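Transaminase (Arthrobacter sp., PDB 5G2P) probably catalyses the pyridoxal-5'-phosphate-dependent transfer of amino groups between amines and carbonyl compounds, as an S-selective omega-transaminase of the class-III aminotransferase family. Local coordinates at residues 264-269 with 289-294; 268-273 with 282-287; 139-144 with 230-235. All coordinates share one frame; numbering follows the deposited sequence.

Contact 1 (264-269 with 289-294); sequences VLWISD and VQPDII. With PLP (pyridoxal-5'-phosphate), chain H.
W266 lays its indole against P291 and V289 where strand 265-269 pairs with strand 293-296, two parallel neighbours in the large mixed sheet of a fold-type I PLP enzyme. P291 CB sits over one face of the six-membered ring, 4.0 Å from its centroid and 24° off the normal, a CH-pi contact displaced toward the rim. S268 CB rests on this same face from within the strand. V289 comes instead at the edge, its CG2 near the ring plane and 3.5 Å from W266 CZ3, the valine lying roughly perpendicular to the indole side chain. What brings the indole here is its first torsion: CG stands opposite the backbone N (chi1 175°), swinging the ring alongside the incoming loop, while NE1 is bonded to T236 OG1.

D292 points at strand 265-269 and meets its backbone. Its OD2 takes the N-H of W266 on the anti lone pair, 2.7 Å and nearly straight at 172°, and the same oxygen forms a salt bridge with R256 of helix 251-262. The buried carboxylate therefore joins strand to helix. L265 packs against it, CD2 lying 3.8 Å from D292 CG. W266 O answers by accepting D292 N at 2.9 Å, plus a weak bond from I293 N.

Further along, I267 and I293 project together from the same face of the sheet, I267 CG1 meeting I293 CB at 4.0 Å; I293 reaches A128 of helix 121-136 on this face. The next bond, S268 N to I293 O at 2.9 Å, keeps the strands paired as they approach the cofactor. Beyond it the D269 side chain turns away from 289-294, and its OD2, also bonded to H149 ND1, lies 2.8 Å from PLP N1.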
loop_
_atom_site.group_PDB
_atom_site.type_symbol
_atom_site.label_atom_id
_atom_site.label_comp_id
_atom_site.label_asym_id
_atom_site.label_seq_id
_atom_site.Cartn_x
_atom_site.Cartn_y
_atom_site.Cartn_z
ATOM N N VAL B 264 13.041 9.771 17.044
ATOM C CA VAL B 264 11.658 9.429 16.657
ATOM C C VAL B 264 10.671 10.118 17.627
ATOM O O VAL B 264 10.968 10.243 18.812
ATOM C CB VAL B 264 11.532 7.884 16.640
ATOM C CG1 VAL B 264 10.103 7.398 16.547
ATOM C CG2 VAL B 264 12.359 7.321 15.471
ATOM N N LEU B 265 9.530 10.602 17.139
ATOM C CA LEU B 265 8.546 11.228 18.038
ATOM C C LEU B 265 7.797 10.221 18.899
ATOM O O LEU B 265 7.683 9.051 18.528
ATOM C CB LEU B 265 7.521 12.060 17.256
ATOM C CG LEU B 265 8.059 13.175 16.358
ATOM C CD1 LEU B 265 6.909 13.909 15.669
ATOM C CD2 LEU B 265 8.871 14.149 17.195
ATOM N N TRP B 266 7.311 10.687 20.054
ATOM C CA TRP B 266 6.358 9.910 20.836
ATOM C C TRP B 266 5.018 10.615 20.950
ATOM O O TRP B 266 4.921 11.756 21.461
ATOM C CB TRP B 266 6.903 9.575 22.225
ATOM C CG TRP B 266 5.894 8.865 23.111
ATOM C CD1 TRP B 266 4.986 7.881 22.745
ATOM C CD2 TRP B 266 5.713 9.076 24.512
ATOM N NE1 TRP B 266 4.236 7.501 23.835
ATOM C CE2 TRP B 266 4.662 8.211 24.936
ATOM C CE3 TRP B 266 6.336 9.907 25.453
ATOM C CZ2 TRP B 266 4.211 8.171 26.268
ATOM C CZ3 TRP B 266 5.886 9.876 26.775
ATOM C CH2 TRP B 266 4.831 9.006 27.169
ATOM N N ILE B 267 3.987 9.910 20.476
ATOM C CA ILE B 267 2.597 10.373 20.576
ATOM C C ILE B 267 1.965 9.590 21.697
ATOM O O ILE B 267 1.859 8.368 21.602
ATOM C CB ILE B 267 1.796 10.076 19.296
ATOM C CG1 ILE B 267 2.398 10.805 18.085
ATOM C CG2 ILE B 267 0.314 10.459 19.486
ATOM C CD1 ILE B 267 1.996 10.156 16.763
ATOM N N SER B 268 1.547 10.284 22.761
ATOM C CA SER B 268 0.786 9.613 23.799
ATOM C C SER B 268 -0.675 9.767 23.410
ATOM O O SER B 268 -1.193 10.868 23.422
ATOM C CB SER B 268 0.994 10.246 25.182
ATOM O OG SER B 268 0.372 9.423 26.171
ATOM N N ASP B 269 -1.341 8.665 23.097
ATOM C CA ASP B 269 -2.757 8.737 22.767
ATOM C C ASP B 269 -3.488 8.730 24.100
ATOM O O ASP B 269 -3.700 7.669 24.698
ATOM C CB ASP B 269 -3.173 7.563 21.872
ATOM C CG ASP B 269 -4.661 7.570 21.554
ATOM O OD1 ASP B 269 -5.391 8.458 22.043
ATOM O OD2 ASP B 269 -5.101 6.693 20.803
ATOM N N VAL B 289 7.798 11.593 32.436
ATOM C CA VAL B 289 8.197 11.842 31.054
ATOM C C VAL B 289 7.254 12.864 30.430
ATOM O O VAL B 289 6.231 13.231 31.017
ATOM C CB VAL B 289 8.133 10.556 30.194
ATOM C CG1 VAL B 289 9.102 9.499 30.703
ATOM C CG2 VAL B 289 6.715 9.998 30.159
ATOM N N GLN B 290 7.591 13.295 29.226
ATOM C CA GLN B 290 6.749 14.225 28.488
ATOM C C GLN B 290 6.733 13.791 27.013
ATOM O O GLN B 290 7.790 13.506 26.454
ATOM C CB GLN B 290 7.286 15.659 28.660
ATOM C CG GLN B 290 7.358 16.143 30.116
ATOM C CD GLN B 290 7.875 17.583 30.266
ATOM O OE1 GLN B 290 7.687 18.226 31.309
ATOM N NE2 GLN B 290 8.516 18.098 29.221
ATOM N N PRO B 291 5.536 13.716 26.381
ATOM C CA PRO B 291 5.500 13.282 24.978
ATOM C C PRO B 291 5.737 14.463 24.026
ATOM O O PRO B 291 5.851 15.588 24.480
ATOM C CB PRO B 291 4.076 12.743 24.834
ATOM C CG PRO B 291 3.280 13.640 25.713
ATOM C CD PRO B 291 4.174 13.890 26.924
ATOM N N ASP B 292 5.831 14.195 22.725
ATOM C CA ASP B 292 5.900 15.229 21.693
ATOM C C ASP B 292 4.519 15.711 21.272
ATOM O O ASP B 292 4.342 16.863 20.903
ATOM C CB ASP B 292 6.649 14.652 20.499
ATOM C CG ASP B 292 8.066 14.253 20.879
ATOM O OD1 ASP B 292 8.881 15.160 21.161
ATOM O OD2 ASP B 292 8.338 13.051 20.980
ATOM N N ILE B 293 3.553 14.801 21.349
ATOM C CA ILE B 293 2.186 15.040 20.865
ATOM C C ILE B 293 1.241 14.242 21.765
ATOM O O ILE B 293 1.563 13.116 22.139
ATOM C CB ILE B 293 1.984 14.570 19.393
ATOM C CG1 ILE B 293 2.918 15.310 18.423
ATOM C CG2 ILE B 293 0.538 14.806 18.943
ATOM C CD1 ILE B 293 2.943 14.715 17.015
ATOM N N ILE B 294 0.091 14.835 22.103
ATOM C CA ILE B 294 -0.976 14.136 22.815
ATOM C C ILE B 294 -2.236 14.176 21.951
ATOM O O ILE B 294 -2.538 15.214 21.392
ATOM C CB ILE B 294 -1.329 14.891 24.133
ATOM C CG1 ILE B 294 -0.118 14.989 25.063
ATOM C CG2 ILE B 294 -2.518 14.245 24.844
ATOM C CD1 ILE B 294 -0.378 15.944 26.248
HETATM N N1 PLP H . -7.844 6.378 21.085
HETATM C C2 PLP H . -8.119 5.769 22.275
HETATM C C2A PLP H . -7.026 5.386 23.239
HETATM C C3 PLP H . -9.516 5.443 22.608
HETATM O O3 PLP H . -9.887 4.855 23.787
HETATM C C4 PLP H . -10.579 5.836 21.662
HETATM C C4A PLP H . -11.992 5.552 22.174
HETATM C C5 PLP H . -10.141 6.482 20.377
HETATM C C6 PLP H . -8.781 6.709 20.159
HETATM C C5A PLP H . -11.097 6.904 19.300
HETATM O O4P PLP H . -11.915 7.987 19.725
HETATM P P PLP H . -13.390 8.127 19.079
HETATM O O1P PLP H . -13.919 9.350 19.752
HETATM O O2P PLP H . -13.264 8.293 17.579
HETATM O O3P PLP H . -14.192 6.870 19.444
#

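Contact 2 (268-273 with 282-287); sequences SDEVLT and FGYQHY. With PLP (pyridoxal-5'-phosphate), chain H.
E270 pushes its carboxylate into the start of the short 3-10 turn that begins at G283, where two consecutive backbone N-H groups receive it. OE1 accepts G283 N at 2.8 Å and OE2 accepts Y284 N at 3.0 Å, both from the syn side and somewhat out of the carboxylate plane. A bend at chi2 (-86°) curls the chain so that both oxygens face the turn. Each also has a donor from its own segment: T273 OG1 comes down on OE1 from above the plane at 2.7 Å, on the face opposite to G283 N, and S268 OG reaches OE2 on its anti side at 2.9 Å.

F282 and Y284 flank the group with their ring edges. E270 OE1 lies near the F282 ring plane, 3.9 Å from F282 CD1, with carboxylate and ring 84° apart; OE2 sits at the Y284 edge, 3.3 Å from Y284 CD2. The tyrosine hydroxyl goes elsewhere, to E109. G283 CA lies 4.2 Å from T273 CB, which leaves little room for a side chain at G283.

This is the loop following strand 265-269 in this class-III (fold-type I) aminotransferase, and it leads directly onto the cofactor: D269 OD1 accepts V271 N in an Asx turn, and V271 CG1 lies over the PLP ring, 3.6 Å from PLP C4. Replacing E270 by leucine would probably leave G283 N, Y284 N and two hydroxyls without their acceptor inside a buried turn. Four donors gathered on one buried carboxylate, with the beginning of a helical turn facing it, are likely to favour its charged form.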
loop_
_atom_site.group_PDB
_atom_site.type_symbol
_atom_site.label_atom_id
_atom_site.label_comp_id
_atom_site.label_asym_id
_atom_site.label_seq_id
_atom_site.Cartn_x
_atom_site.Cartn_y
_atom_site.Cartn_z
ATOM N N SER B 268 1.547 10.284 22.761
ATOM C CA SER B 268 0.786 9.613 23.799
ATOM C C SER B 268 -0.675 9.767 23.410
ATOM O O SER B 268 -1.193 10.868 23.422
ATOM C CB SER B 268 0.994 10.246 25.182
ATOM O OG SER B 268 0.372 9.423 26.171
ATOM N N ASP B 269 -1.341 8.665 23.097
ATOM C CA ASP B 269 -2.757 8.737 22.767
ATOM C C ASP B 269 -3.488 8.730 24.100
ATOM O O ASP B 269 -3.700 7.669 24.698
ATOM C CB ASP B 269 -3.173 7.563 21.872
ATOM C CG ASP B 269 -4.661 7.570 21.554
ATOM O OD1 ASP B 269 -5.391 8.458 22.043
ATOM O OD2 ASP B 269 -5.101 6.693 20.803
ATOM N N GLU B 270 -3.849 9.932 24.548
ATOM C CA GLU B 270 -4.558 10.160 25.819
ATOM C C GLU B 270 -6.074 10.307 25.661
ATOM O O GLU B 270 -6.741 10.813 26.557
ATOM C CB GLU B 270 -4.013 11.419 26.529
ATOM C CG GLU B 270 -2.510 11.324 26.873
ATOM C CD GLU B 270 -2.246 10.626 28.215
ATOM O OE1 GLU B 270 -3.223 10.424 28.985
ATOM O OE2 GLU B 270 -1.062 10.308 28.525
ATOM N N VAL B 271 -6.627 9.848 24.557
ATOM C CA VAL B 271 -8.092 9.936 24.362
ATOM C C VAL B 271 -8.860 9.362 25.558
ATOM O O VAL B 271 -9.782 10.003 26.065
ATOM C CB VAL B 271 -8.534 9.315 23.004
ATOM C CG1 VAL B 271 -10.064 9.143 22.936
ATOM C CG2 VAL B 271 -8.096 10.231 21.849
ATOM N N LEU B 272 -8.459 8.182 26.030
ATOM C CA LEU B 272 -9.101 7.572 27.188
ATOM C C LEU B 272 -8.437 7.946 28.533
ATOM O O LEU B 272 -9.135 8.296 29.512
ATOM C CB LEU B 272 -9.205 6.067 27.016
ATOM C CG LEU B 272 -10.030 5.280 28.060
ATOM C CD1 LEU B 272 -10.968 4.293 27.359
ATOM C CD2 LEU B 272 -9.077 4.525 28.946
ATOM N N THR B 273 -7.106 7.856 28.598
ATOM C CA THR B 273 -6.422 8.100 29.872
ATOM C C THR B 273 -6.357 9.578 30.264
ATOM O O THR B 273 -5.992 9.894 31.379
ATOM C CB THR B 273 -4.988 7.508 29.868
ATOM O OG1 THR B 273 -4.274 8.001 28.728
ATOM C CG2 THR B 273 -5.024 5.975 29.819
ATOM N N PHE B 282 -3.046 13.570 33.063
ATOM C CA PHE B 282 -2.823 12.675 31.924
ATOM C C PHE B 282 -2.105 11.426 32.363
ATOM O O PHE B 282 -1.327 11.458 33.306
ATOM C CB PHE B 282 -2.065 13.405 30.788
ATOM C CG PHE B 282 -2.864 14.498 30.181
ATOM C CD1 PHE B 282 -3.882 14.208 29.267
ATOM C CD2 PHE B 282 -2.672 15.834 30.585
ATOM C CE1 PHE B 282 -4.668 15.226 28.730
ATOM C CE2 PHE B 282 -3.471 16.845 30.077
ATOM C CZ PHE B 282 -4.477 16.540 29.152
ATOM N N GLY B 283 -2.358 10.323 31.672
ATOM C CA GLY B 283 -1.717 9.051 32.020
ATOM C C GLY B 283 -0.192 9.136 32.038
ATOM O O GLY B 283 0.453 8.609 32.960
ATOM N N TYR B 284 0.405 9.817 31.059
ATOM C CA TYR B 284 1.881 9.886 31.008
ATOM C C TYR B 284 2.525 10.470 32.283
ATOM O O TYR B 284 3.715 10.244 32.553
ATOM C CB TYR B 284 2.377 10.616 29.725
ATOM C CG TYR B 284 2.191 12.116 29.704
ATOM C CD1 TYR B 284 3.114 12.964 30.320
ATOM C CD2 TYR B 284 1.092 12.702 29.068
ATOM C CE1 TYR B 284 2.941 14.356 30.311
ATOM C CE2 TYR B 284 0.922 14.089 29.047
ATOM C CZ TYR B 284 1.839 14.910 29.677
ATOM O OH TYR B 284 1.664 16.285 29.675
ATOM N N GLN B 285 1.743 11.231 33.051
ATOM C CA GLN B 285 2.274 12.012 34.174
ATOM C C GLN B 285 2.618 11.155 35.388
ATOM O O GLN B 285 3.271 11.624 36.325
ATOM C CB GLN B 285 1.311 13.147 34.545
ATOM C CG GLN B 285 1.269 14.219 33.471
ATOM C CD GLN B 285 0.245 15.307 33.745
ATOM O OE1 GLN B 285 -0.824 15.050 34.322
ATOM N NE2 GLN B 285 0.579 16.537 33.356
ATOM N N HIS B 286 2.171 9.901 35.368
ATOM C CA HIS B 286 2.552 8.920 36.370
ATOM C C HIS B 286 3.995 8.498 36.200
ATOM O O HIS B 286 4.544 7.899 37.114
ATOM C CB HIS B 286 1.704 7.680 36.226
ATOM C CG HIS B 286 0.301 7.855 36.686
ATOM N ND1 HIS B 286 -0.057 7.807 38.024
ATOM C CD2 HIS B 286 -0.843 8.051 35.992
ATOM C CE1 HIS B 286 -1.364 7.973 38.125
ATOM N NE2 HIS B 286 -1.857 8.128 36.909
ATOM N N TYR B 287 4.599 8.824 35.053
ATOM C CA TYR B 287 5.871 8.200 34.641
ATOM C C TYR B 287 7.090 9.113 34.511
ATOM O O TYR B 287 8.146 8.650 34.119
ATOM C CB TYR B 287 5.671 7.379 33.342
ATOM C CG TYR B 287 4.629 6.282 33.543
ATOM C CD1 TYR B 287 4.946 5.132 34.268
ATOM C CD2 TYR B 287 3.320 6.434 33.084
ATOM C CE1 TYR B 287 4.010 4.151 34.507
ATOM C CE2 TYR B 287 2.361 5.448 33.331
ATOM C CZ TYR B 287 2.722 4.311 34.033
ATOM O OH TYR B 287 1.820 3.329 34.286
HETATM N N1 PLP H . -7.844 6.378 21.085
HETATM C C2 PLP H . -8.119 5.769 22.275
HETATM C C2A PLP H . -7.026 5.386 23.239
HETATM C C3 PLP H . -9.516 5.443 22.608
HETATM O O3 PLP H . -9.887 4.855 23.787
HETATM C C4 PLP H . -10.579 5.836 21.662
HETATM C C4A PLP H . -11.992 5.552 22.174
HETATM C C5 PLP H . -10.141 6.482 20.377
HETATM C C6 PLP H . -8.781 6.709 20.159
HETATM C C5A PLP H . -11.097 6.904 19.300
HETATM O O4P PLP H . -11.915 7.987 19.725
HETATM P P PLP H . -13.390 8.127 19.079
HETATM O O1P PLP H . -13.919 9.350 19.752
HETATM O O2P PLP H . -13.264 8.293 17.579
HETATM O O3P PLP H . -14.192 6.870 19.444
#

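Contact 3 (139-144 with 230-235); sequences PLVVTR and QVAAVI
R144 brings its guanidinium obliquely past I235 O, NE 3.7 Å from that oxygen, too long for a bond. Bends at chi2 and chi3 fold the arginine back along the strand ends; its real partners are D147, in a salt bridge through NE, and Y251 OH through NH1. At the other end the side-chain amide of Q230 lies beside the P139 ring, while the proline presses CD against the backbone oxygen of Q230 at 3.3 Å. L140 N bonds to that same oxygen at 2.9 Å.

Strands 140-144 and 231-236 are parallel neighbours in the central sheet of the fold-type I domain, the short segments inclined by 17°. A beta bulge interrupts their register: L140 pairs with V231, yet V141 already pairs with A233, with A232 as the extra residue. L140 O accepts A232 N at 2.8 Å, and A233 N is left buried with no partner in the model. Regular pairing resumes with V142 N to A233 O, 2.8 Å and almost straight at 171°, then I235 N to V142 O.

L140, V142, V231 and V234 form one face, packed against Y226 and I223 of helix 214-226, where V142 CG2 meets V231 CG1 at 3.9 Å. V141 and A233 lie on the opposite face against helix 121-136. With CG1 opposite the backbone N (chi1 -174°), I235 leaves CG2 between N and the carbonyl carbon, 3.9 Å from V141 CG1 and alongside T143. P139 also touches P181 of the second subunit, and Q230 touches Q179 of the third.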
loop_
_atom_site.group_PDB
_atom_site.type_symbol
_atom_site.label_atom_id
_atom_site.label_comp_id
_atom_site.label_asym_id
_atom_site.label_seq_id
_atom_site.Cartn_x
_atom_site.Cartn_y
_atom_site.Cartn_z
ATOM N N PRO B 139 7.654 8.326 6.657
ATOM C CA PRO B 139 6.345 7.712 6.477
ATOM C C PRO B 139 5.901 6.757 7.596
ATOM O O PRO B 139 4.704 6.685 7.871
ATOM C CB PRO B 139 6.508 6.938 5.156
ATOM C CG PRO B 139 7.943 6.514 5.189
ATOM C CD PRO B 139 8.670 7.716 5.772
ATOM N N LEU B 140 6.813 6.029 8.236
ATOM C CA LEU B 140 6.347 4.925 9.107
ATOM C C LEU B 140 5.947 5.370 10.502
ATOM O O LEU B 140 6.617 6.202 11.113
ATOM C CB LEU B 140 7.398 3.805 9.210
ATOM C CG LEU B 140 7.845 3.195 7.858
ATOM C CD1 LEU B 140 8.839 2.047 8.032
ATOM C CD2 LEU B 140 6.668 2.720 7.016
ATOM N N VAL B 141 4.881 4.785 11.036
ATOM C CA VAL B 141 4.559 5.014 12.456
ATOM C C VAL B 141 4.519 3.635 13.117
ATOM O O VAL B 141 4.039 2.659 12.511
ATOM C CB VAL B 141 3.214 5.764 12.637
ATOM C CG1 VAL B 141 2.748 5.735 14.088
ATOM C CG2 VAL B 141 3.297 7.208 12.108
ATOM N N VAL B 142 5.028 3.554 14.347
ATOM C CA VAL B 142 5.058 2.290 15.106
ATOM C C VAL B 142 3.883 2.296 16.093
ATOM O O VAL B 142 3.641 3.303 16.755
ATOM C CB VAL B 142 6.397 2.125 15.881
ATOM C CG1 VAL B 142 6.426 0.791 16.664
ATOM C CG2 VAL B 142 7.579 2.167 14.935
ATOM N N THR B 143 3.171 1.173 16.181
ATOM C CA THR B 143 2.111 0.986 17.150
ATOM C C THR B 143 2.412 -0.318 17.902
ATOM O O THR B 143 3.468 -0.909 17.690
ATOM C CB THR B 143 0.727 0.945 16.457
ATOM O OG1 THR B 143 -0.307 0.935 17.443
ATOM C CG2 THR B 143 0.593 -0.251 15.531
ATOM N N ARG B 144 1.518 -0.756 18.782
ATOM C CA ARG B 144 1.741 -2.030 19.464
ATOM C C ARG B 144 0.545 -2.967 19.318
ATOM O O ARG B 144 -0.607 -2.522 19.174
ATOM C CB ARG B 144 2.039 -1.816 20.976
ATOM C CG ARG B 144 3.308 -0.995 21.302
ATOM C CD ARG B 144 3.078 0.531 21.383
ATOM N NE ARG B 144 1.853 0.852 22.107
ATOM C CZ ARG B 144 1.716 0.800 23.437
ATOM N NH1 ARG B 144 2.756 0.466 24.217
ATOM N NH2 ARG B 144 0.538 1.076 23.996
ATOM N N GLN B 230 13.312 6.341 8.597
ATOM C CA GLN B 230 12.037 5.981 7.967
ATOM C C GLN B 230 10.857 6.145 8.920
ATOM O O GLN B 230 9.700 6.077 8.506
ATOM C CB GLN B 230 12.091 4.523 7.499
ATOM C CG GLN B 230 13.209 4.236 6.489
ATOM C CD GLN B 230 13.055 5.010 5.183
ATOM O OE1 GLN B 230 11.941 5.293 4.749
ATOM N NE2 GLN B 230 14.182 5.382 4.561
ATOM N N VAL B 231 11.162 6.335 10.198
ATOM C CA VAL B 231 10.170 6.217 11.265
ATOM C C VAL B 231 9.844 7.572 11.880
ATOM O O VAL B 231 10.706 8.217 12.494
ATOM C CB VAL B 231 10.609 5.193 12.327
ATOM C CG1 VAL B 231 9.624 5.180 13.495
ATOM C CG2 VAL B 231 10.736 3.809 11.693
ATOM N N ALA B 232 8.618 8.033 11.637
ATOM C CA ALA B 232 8.153 9.312 12.172
ATOM C C ALA B 232 7.939 9.285 13.655
ATOM O O ALA B 232 8.323 10.232 14.350
ATOM C CB ALA B 232 6.852 9.753 11.482
ATOM N N ALA B 233 7.323 8.213 14.167
ATOM C CA ALA B 233 6.707 8.274 15.473
ATOM C C ALA B 233 6.388 6.890 16.020
ATOM O O ALA B 233 6.175 5.951 15.261
ATOM C CB ALA B 233 5.412 9.108 15.386
ATOM N N VAL B 234 6.380 6.773 17.345
ATOM C CA VAL B 234 5.758 5.645 18.026
ATOM C C VAL B 234 4.477 6.237 18.656
ATOM O O VAL B 234 4.545 7.266 19.350
ATOM C CB VAL B 234 6.667 5.059 19.136
ATOM C CG1 VAL B 234 5.968 3.938 19.905
ATOM C CG2 VAL B 234 7.996 4.539 18.569
ATOM N N ILE B 235 3.317 5.624 18.395
ATOM C CA ILE B 235 2.088 6.012 19.097
ATOM C C ILE B 235 1.774 4.935 20.138
ATOM O O ILE B 235 1.894 3.731 19.859
ATOM C CB ILE B 235 0.900 6.229 18.105
ATOM C CG1 ILE B 235 -0.334 6.781 18.818
ATOM C CG2 ILE B 235 0.607 4.941 17.304
ATOM C CD1 ILE B 235 -1.392 7.284 17.835
#

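All three contacts belong to, or hang from, one sheet, in the order 293-296, 265-269, 231-236, 140-144. Contact 3 joins contact 1 (centres 11 Å apart) through strand 231-236: L265 O to V234 N and I267 N to V234 O are both 2.9 Å, probable hydrogen bonds. Contacts 1 and 2 (centres 10 Å apart) share S268 and D269, and I294 CG2 packs 3.6 Å from E270 CG. Contact 2 is thus the loop continuation of contact 1, and these two touch PLP directly. Contact 3 lies farther back, the I235 side chain about 7 Å from PLP, with I235 CG1 4.2 Å from D269 CB.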